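Local coordinates for exopolyphosphatase-related protein (Archaeoglobus fulgidus, PDB 3LLV) that is of unknown precise function but contains a Rossmann-type NAD(P)-binding domain, the part described here, and as a whole probably binds nucleic acid, at residues Y7-I12 / G70-L75; K31-D36 / D51-D56; V74-S79 / A99-S104. One frame throughout, in Å; residues are numbered along the deposited sequence.

Contact 1: Y7-I12 / G70-L75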
# COMPACT_ATOMS: atom_id res chain seq x y z
N TYR A 7 8.79 7.42 9.07
CA TYR A 7 7.60 7.62 8.26
C TYR A 7 6.34 7.22 9.04
O TYR A 7 6.38 6.34 9.91
CB TYR A 7 7.74 6.84 6.95
CG TYR A 7 8.89 7.33 6.09
CD1 TYR A 7 8.75 8.47 5.29
CD2 TYR A 7 10.12 6.67 6.08
CE1 TYR A 7 9.80 8.93 4.49
CE2 TYR A 7 11.19 7.12 5.29
CZ TYR A 7 11.02 8.25 4.50
OH TYR A 7 12.05 8.71 3.72
N GLU A 8 5.23 7.89 8.74
CA GLU A 8 3.94 7.57 9.33
C GLU A 8 3.21 6.54 8.46
O GLU A 8 2.52 5.66 8.97
CB GLU A 8 3.11 8.84 9.47
CG GLU A 8 3.58 9.77 10.59
CD GLU A 8 3.12 11.21 10.42
OE1 GLU A 8 3.64 11.92 9.53
OE2 GLU A 8 2.24 11.65 11.19
N TYR A 9 3.36 6.69 7.14
CA TYR A 9 2.73 5.78 6.19
C TYR A 9 3.74 5.29 5.16
O TYR A 9 4.61 6.06 4.71
CB TYR A 9 1.51 6.41 5.50
CG TYR A 9 0.41 6.78 6.46
CD1 TYR A 9 -0.53 5.83 6.89
CD2 TYR A 9 0.33 8.08 6.97
CE1 TYR A 9 -1.54 6.18 7.80
CE2 TYR A 9 -0.67 8.43 7.88
CZ TYR A 9 -1.59 7.47 8.29
OH TYR A 9 -2.57 7.83 9.20
N ILE A 10 3.66 4.01 4.83
CA ILE A 10 4.44 3.44 3.76
C ILE A 10 3.51 2.93 2.68
O ILE A 10 2.63 2.10 2.94
CB ILE A 10 5.37 2.32 4.26
CG1 ILE A 10 6.40 2.90 5.22
CG2 ILE A 10 6.07 1.62 3.08
CD1 ILE A 10 7.24 1.87 5.87
N VAL A 11 3.70 3.44 1.47
CA VAL A 11 2.84 3.08 0.34
C VAL A 11 3.60 2.22 -0.64
O VAL A 11 4.50 2.68 -1.33
CB VAL A 11 2.25 4.32 -0.36
CG1 VAL A 11 1.37 3.92 -1.58
CG2 VAL A 11 1.46 5.15 0.60
N ILE A 12 3.18 0.95 -0.72
CA ILE A 12 3.80 -0.01 -1.59
C ILE A 12 2.94 -0.08 -2.84
O ILE A 12 1.72 -0.28 -2.75
CB ILE A 12 3.94 -1.39 -0.91
CG1 ILE A 12 4.86 -1.27 0.32
CG2 ILE A 12 4.40 -2.45 -1.91
CD1 ILE A 12 4.83 -2.50 1.21
N GLY A 70 7.21 2.98 14.72
CA GLY A 70 6.40 4.18 14.70
C GLY A 70 5.47 4.44 13.50
O GLY A 70 4.74 5.39 13.49
N VAL A 71 5.50 3.56 12.51
CA VAL A 71 4.58 3.62 11.38
C VAL A 71 3.12 3.37 11.76
O VAL A 71 2.83 2.52 12.52
CB VAL A 71 5.01 2.61 10.32
CG1 VAL A 71 3.99 2.49 9.24
CG2 VAL A 71 6.28 2.98 9.73
N SER A 72 2.19 4.14 11.20
CA SER A 72 0.76 3.96 11.45
C SER A 72 0.16 2.85 10.61
O SER A 72 -0.60 2.01 11.11
CB SER A 72 -0.02 5.26 11.23
OG SER A 72 0.47 6.27 12.08
N ALA A 73 0.50 2.85 9.32
CA ALA A 73 0.07 1.78 8.44
C ALA A 73 0.97 1.63 7.23
O ALA A 73 1.55 2.61 6.73
CB ALA A 73 -1.42 1.97 8.01
N VAL A 74 1.07 0.38 6.77
CA VAL A 74 1.67 0.05 5.50
C VAL A 74 0.50 -0.20 4.55
O VAL A 74 -0.38 -1.00 4.86
CB VAL A 74 2.56 -1.20 5.62
CG1 VAL A 74 3.03 -1.67 4.22
CG2 VAL A 74 3.75 -0.91 6.54
N LEU A 75 0.52 0.47 3.40
CA LEU A 75 -0.58 0.38 2.44
C LEU A 75 -0.08 -0.40 1.22
O LEU A 75 0.85 0.01 0.54
CB LEU A 75 -1.08 1.77 2.04
CG LEU A 75 -1.36 2.75 3.18
CD1 LEU A 75 -1.96 4.00 2.57
CD2 LEU A 75 -2.31 2.16 4.23
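Val71 meets the backbone of 7-12 with both of its methyls. Val71 CG2 lies 3.4 Å from Tyr7 O, and CG1 stands against the carbonyl of Glu8. CG1 is anti to the backbone N (chi1 172°), which leaves CG2 on the side where it meets the Ile10 methyl CD1, in the given one of two conformers of Ile10. In that conformer the two side chains meet at about a right angle. Ser72 gives its N-H to Glu8, with 2.7 Å between Ser72 N and Glu8 O. Ser72 CB also comes 3.9 Å from Tyr9 CE1, oblique to the ring. Ala73 sends a second, weak N-H to the same Glu8 oxygen. Ala73 O takes the N-H of Ile10, at 3.2 Å to Ile10 N, while Ala73 CB touches Tyr9 CD1. Val74 pairs with Ile10 and packs by its side chain: Val74 CG1 is 3.6 Å from Ile12 CD1. Leu75 closes the ladder. Leu75 N bonds Ile10 O at 2.7 Å. Leu75 O accepts Ile12 N at 2.8 Å. Leu75 thus straddles Val11, as in a regular parallel pairing, and its CD1 meets Val11 CG2. This is the centre of the Rossmann sheet, where the first strand of the chain lies beside the fourth. Helix 16-27 covers the face of Val11 and Leu75 through Leu21, Val22 and Leu25. Helix 81-94 covers the other face with Ile87 and Leu91, and strand 32-36 pairs with the far edge of 9-12.

Contact 2: K31-D36 / D51-D56; sequences KVLAVD and DAVIAD
Val53 overlaps Leu33 through its CG1 methyl, which sits 3.8 Å from Leu33 CD1. That methyl stands between the backbone N and the carbonyl carbon (chi1 60°), turned to the neighbouring strand. There it also meets Val35, with Val53 CG1 at 4.0 Å from Val35 CG2, the two side chains side by side and pointing the same way. The other Val35 methyl, CG1, rests on Ala55 CB. Phe62 of helix 60-65 covers Val35, Val53 and Ala55. On the opposite face Ala34 and Ala52 meet methyl to methyl, CB to CB at 4.0 Å, with Ile42 and Leu45 of helix 39-47 packed on them. The two strands and that helix form a beta-alpha-beta unit of the Rossmann fold, and 51-54 is the outermost strand on this side. Ala34 holds both directions of the ladder: its N bonds Asp51 O at 2.9 Å, and its O takes Val53 N, also at 2.9 Å. Further along, the bond from Asp36 N to Val53 O is weak. The Asp36 carboxylate turns from the ladder to Ser14 N and Ser38 N. In many NAD-binding Rossmann domains an acid at the end of the second strand holds the adenosine ribose, and Asp36 probably occupies that position. Its carbonyl still accepts Ala55 N, 3.1 Å from Asp36 O, with the donor well above the carbonyl plane (49° out of it).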
# COMPACT_ATOMS: atom_id res chain seq x y z
N LYS A 31 4.01 12.13 6.86
CA LYS A 31 5.27 11.68 6.27
C LYS A 31 5.06 10.32 5.60
O LYS A 31 4.74 9.34 6.27
CB LYS A 31 6.37 11.58 7.34
N VAL A 32 5.25 10.28 4.28
CA VAL A 32 4.97 9.07 3.48
C VAL A 32 6.20 8.64 2.71
O VAL A 32 6.91 9.47 2.15
CB VAL A 32 3.83 9.31 2.44
CG1 VAL A 32 3.37 7.98 1.83
CG2 VAL A 32 2.66 10.06 3.06
N LEU A 33 6.45 7.33 2.69
CA LEU A 33 7.48 6.77 1.83
C LEU A 33 6.78 5.92 0.81
O LEU A 33 6.01 5.03 1.18
CB LEU A 33 8.44 5.89 2.62
CG LEU A 33 9.53 5.14 1.83
CD1 LEU A 33 10.55 6.13 1.28
CD2 LEU A 33 10.20 4.05 2.69
N ALA A 34 7.08 6.17 -0.46
CA ALA A 34 6.55 5.35 -1.55
C ALA A 34 7.57 4.27 -1.88
O ALA A 34 8.78 4.53 -1.91
CB ALA A 34 6.26 6.21 -2.77
N VAL A 35 7.09 3.04 -2.10
CA VAL A 35 7.97 1.91 -2.38
C VAL A 35 7.47 1.19 -3.63
O VAL A 35 6.30 0.86 -3.74
CB VAL A 35 8.00 0.90 -1.19
CG1 VAL A 35 8.94 -0.25 -1.49
CG2 VAL A 35 8.41 1.60 0.11
N ASP A 36 8.38 0.91 -4.56
CA ASP A 36 8.03 0.19 -5.80
C ASP A 36 9.32 -0.32 -6.43
O ASP A 36 10.38 0.27 -6.22
CB ASP A 36 7.32 1.13 -6.78
CG ASP A 36 6.50 0.38 -7.85
OD1 ASP A 36 5.30 0.12 -7.63
OD2 ASP A 36 7.04 0.08 -8.94
N ASP A 51 9.10 11.46 -1.04
CA ASP A 51 10.08 10.49 -0.55
C ASP A 51 9.73 9.14 -1.14
O ASP A 51 8.64 8.62 -0.91
CB ASP A 51 10.04 10.41 0.97
CG ASP A 51 10.42 11.72 1.63
OD1 ASP A 51 11.48 12.29 1.27
OD2 ASP A 51 9.67 12.16 2.52
N ALA A 52 10.64 8.58 -1.94
CA ALA A 52 10.36 7.35 -2.66
C ALA A 52 11.63 6.54 -2.78
O ALA A 52 12.72 7.10 -2.91
CB ALA A 52 9.78 7.66 -4.05
N VAL A 53 11.49 5.22 -2.72
CA VAL A 53 12.64 4.33 -2.85
C VAL A 53 12.35 3.13 -3.76
O VAL A 53 11.24 2.58 -3.76
CB VAL A 53 13.13 3.89 -1.42
CG1 VAL A 53 12.02 3.15 -0.64
CG2 VAL A 53 14.41 3.07 -1.50
N ILE A 54 13.35 2.76 -4.55
CA ILE A 54 13.33 1.57 -5.39
C ILE A 54 13.65 0.39 -4.50
O ILE A 54 14.72 0.33 -3.90
CB ILE A 54 14.38 1.64 -6.53
CG1 ILE A 54 14.06 2.77 -7.54
CG2 ILE A 54 14.54 0.27 -7.25
CD1 ILE A 54 15.30 3.28 -8.29
N ALA A 55 12.72 -0.55 -4.38
CA ALA A 55 12.93 -1.74 -3.58
C ALA A 55 11.99 -2.84 -4.05
O ALA A 55 10.94 -2.56 -4.63
CB ALA A 55 12.66 -1.44 -2.12
N ASP A 56 12.41 -4.08 -3.83
CA ASP A 56 11.55 -5.23 -4.05
C ASP A 56 10.74 -5.46 -2.78
O ASP A 56 11.32 -5.86 -1.77
CB ASP A 56 12.40 -6.45 -4.39
CG ASP A 56 11.57 -7.72 -4.62
OD1 ASP A 56 10.36 -7.74 -4.34
OD2 ASP A 56 12.16 -8.71 -5.10

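Contact 3: V74-S79 / A99-S104. With PO4 (phosphate ion), chain B.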
# COMPACT_ATOMS: atom_id res chain seq x y z
N VAL A 74 1.07 0.38 6.77
CA VAL A 74 1.67 0.05 5.50
C VAL A 74 0.50 -0.20 4.55
O VAL A 74 -0.38 -1.00 4.86
CB VAL A 74 2.56 -1.20 5.62
CG1 VAL A 74 3.03 -1.67 4.22
CG2 VAL A 74 3.75 -0.91 6.54
N LEU A 75 0.52 0.47 3.40
CA LEU A 75 -0.58 0.38 2.44
C LEU A 75 -0.08 -0.40 1.22
O LEU A 75 0.85 0.01 0.54
CB LEU A 75 -1.08 1.77 2.04
CG LEU A 75 -1.36 2.75 3.18
CD1 LEU A 75 -1.96 4.00 2.57
CD2 LEU A 75 -2.31 2.16 4.23
N ILE A 76 -0.67 -1.58 1.00
CA ILE A 76 -0.23 -2.43 -0.11
C ILE A 76 -1.27 -2.19 -1.20
O ILE A 76 -2.42 -2.67 -1.10
CB ILE A 76 -0.14 -3.91 0.33
CG1 ILE A 76 0.92 -4.08 1.43
CG2 ILE A 76 0.21 -4.81 -0.90
CD1 ILE A 76 0.90 -5.43 2.13
N THR A 77 -0.87 -1.43 -2.24
CA THR A 77 -1.85 -0.84 -3.18
C THR A 77 -1.78 -1.34 -4.61
O THR A 77 -2.56 -0.88 -5.46
CB THR A 77 -1.73 0.72 -3.22
OG1 THR A 77 -0.53 1.05 -3.93
CG2 THR A 77 -1.66 1.29 -1.87
N GLY A 78 -0.86 -2.26 -4.92
CA GLY A 78 -0.70 -2.76 -6.28
C GLY A 78 -1.90 -3.57 -6.74
O GLY A 78 -2.71 -4.04 -5.94
N SER A 79 -1.99 -3.77 -8.05
CA SER A 79 -3.21 -4.37 -8.60
C SER A 79 -3.05 -5.87 -8.91
O SER A 79 -3.91 -6.47 -9.56
CB SER A 79 -3.62 -3.58 -9.85
OG SER A 79 -2.65 -3.77 -10.86
N ALA A 99 -1.34 -3.24 8.44
CA ALA A 99 -1.31 -3.27 6.97
C ALA A 99 -2.71 -3.28 6.40
O ALA A 99 -3.60 -3.99 6.89
CB ALA A 99 -0.52 -4.47 6.45
N ILE A 100 -2.91 -2.45 5.36
CA ILE A 100 -4.19 -2.44 4.66
C ILE A 100 -3.85 -2.84 3.24
O ILE A 100 -2.95 -2.27 2.64
CB ILE A 100 -4.83 -1.05 4.64
CG1 ILE A 100 -5.01 -0.52 6.07
CG2 ILE A 100 -6.16 -1.10 3.85
CD1 ILE A 100 -5.57 0.90 6.12
N VAL A 101 -4.55 -3.85 2.73
CA VAL A 101 -4.12 -4.47 1.48
C VAL A 101 -5.24 -4.46 0.47
O VAL A 101 -6.36 -4.83 0.79
CB VAL A 101 -3.68 -5.92 1.75
CG1 VAL A 101 -2.99 -6.50 0.51
CG2 VAL A 101 -2.76 -5.96 2.97
N ARG A 102 -4.91 -4.02 -0.75
CA ARG A 102 -5.81 -4.10 -1.91
C ARG A 102 -5.91 -5.52 -2.49
O ARG A 102 -4.90 -6.19 -2.74
CB ARG A 102 -5.30 -3.11 -2.97
CG ARG A 102 -6.13 -3.12 -4.24
CD ARG A 102 -5.40 -2.27 -5.27
NE ARG A 102 -6.08 -2.29 -6.55
CZ ARG A 102 -5.91 -1.37 -7.49
NH1 ARG A 102 -5.07 -0.35 -7.27
NH2 ARG A 102 -6.58 -1.49 -8.64
N VAL A 103 -7.15 -5.99 -2.66
CA VAL A 103 -7.40 -7.33 -3.20
C VAL A 103 -8.43 -7.18 -4.32
O VAL A 103 -9.44 -6.52 -4.14
CB VAL A 103 -7.89 -8.26 -2.08
CG1 VAL A 103 -8.34 -9.65 -2.62
CG2 VAL A 103 -6.80 -8.43 -1.04
N SER A 104 -8.14 -7.76 -5.48
CA SER A 104 -9.05 -7.66 -6.62
C SER A 104 -10.11 -8.77 -6.64
O SER A 104 -11.24 -8.55 -7.11
CB SER A 104 -8.27 -7.57 -7.95
OG SER A 104 -7.84 -8.83 -8.43
P PO4 B . -4.55 1.22 -10.31
O1 PO4 B . -4.36 1.62 -8.88
O2 PO4 B . -5.18 -0.14 -10.47
O3 PO4 B . -5.39 2.24 -11.04
O4 PO4 B . -3.19 1.15 -10.96
O HOH W 1 -5.03 -9.38 -9.24
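Ile76 and Ile100 carry the backbone ladder between these two parallel strands. Ile100 N bonds Val74 O, Ile76 N bonds Ile100 O, and Arg102 N bonds Ile76 O, the last two at 2.9 Å each. The apolar contacts divide between the two faces of the sheet. Leu75 CD2 meets Ile100 CD1 at 4.0 Å on one. On the other, Ile76 CD1 lies 3.8 Å from Val101 CG2, facing helix 81-94, which links the strands as a beta-alpha-beta unit. The polar contacts gather at the C-terminal ends. The Arg102 chain leaves anti to its backbone N (chi1 178°) and stays extended to NE, bringing CD beside the oxygens of Thr77 and Gly78. Arg102 NH1 gives one bond to Thr77 O, tilted from the guanidinium plane, and a second, of 2.6 Å, to phosphate O1. Arg102 NH2 bonds phosphate O2 at 2.7 Å. Replacing Arg102 by an alanine removes both guanidinium bonds, and the phosphate would probably be held much less firmly, with the Thr77 carbonyl left without that donor. Ser79 CB sits 3.8 Å from Arg102 NH2, over one face of the group. Ala17 N, at the start of helix 16-27, also bonds the phosphate. The ion is probably from the crystallisation liquor, but an anion site made by one guanidinium and the N-H of Ala17 is consistent with a place for a dinucleotide phosphate.

All three contacts lie in one parallel sheet, whose strands run 51-54, 32-36, 9-12, 73-76, 99-103, 119-122. Contact 1 is the middle pairing. Contact 2 is nested inside the chain loop that contact 1 closes, with centres about 10 Å apart, and the two join where Val11 O meets Val35 N at 2.7 Å. Contact 3 shares Val74 and Leu75 with contact 1, and their centres are about 12 Å apart. Thr77 OG1 also bonds Ile12 O at 2.9 Å. Contacts 2 and 3 do not touch; their nearest atoms are about 7 Å apart. Asp36 of contact 2 and the phosphate of contact 3 both lie at C-terminal strand ends, where Rossmann domains bind dinucleotides.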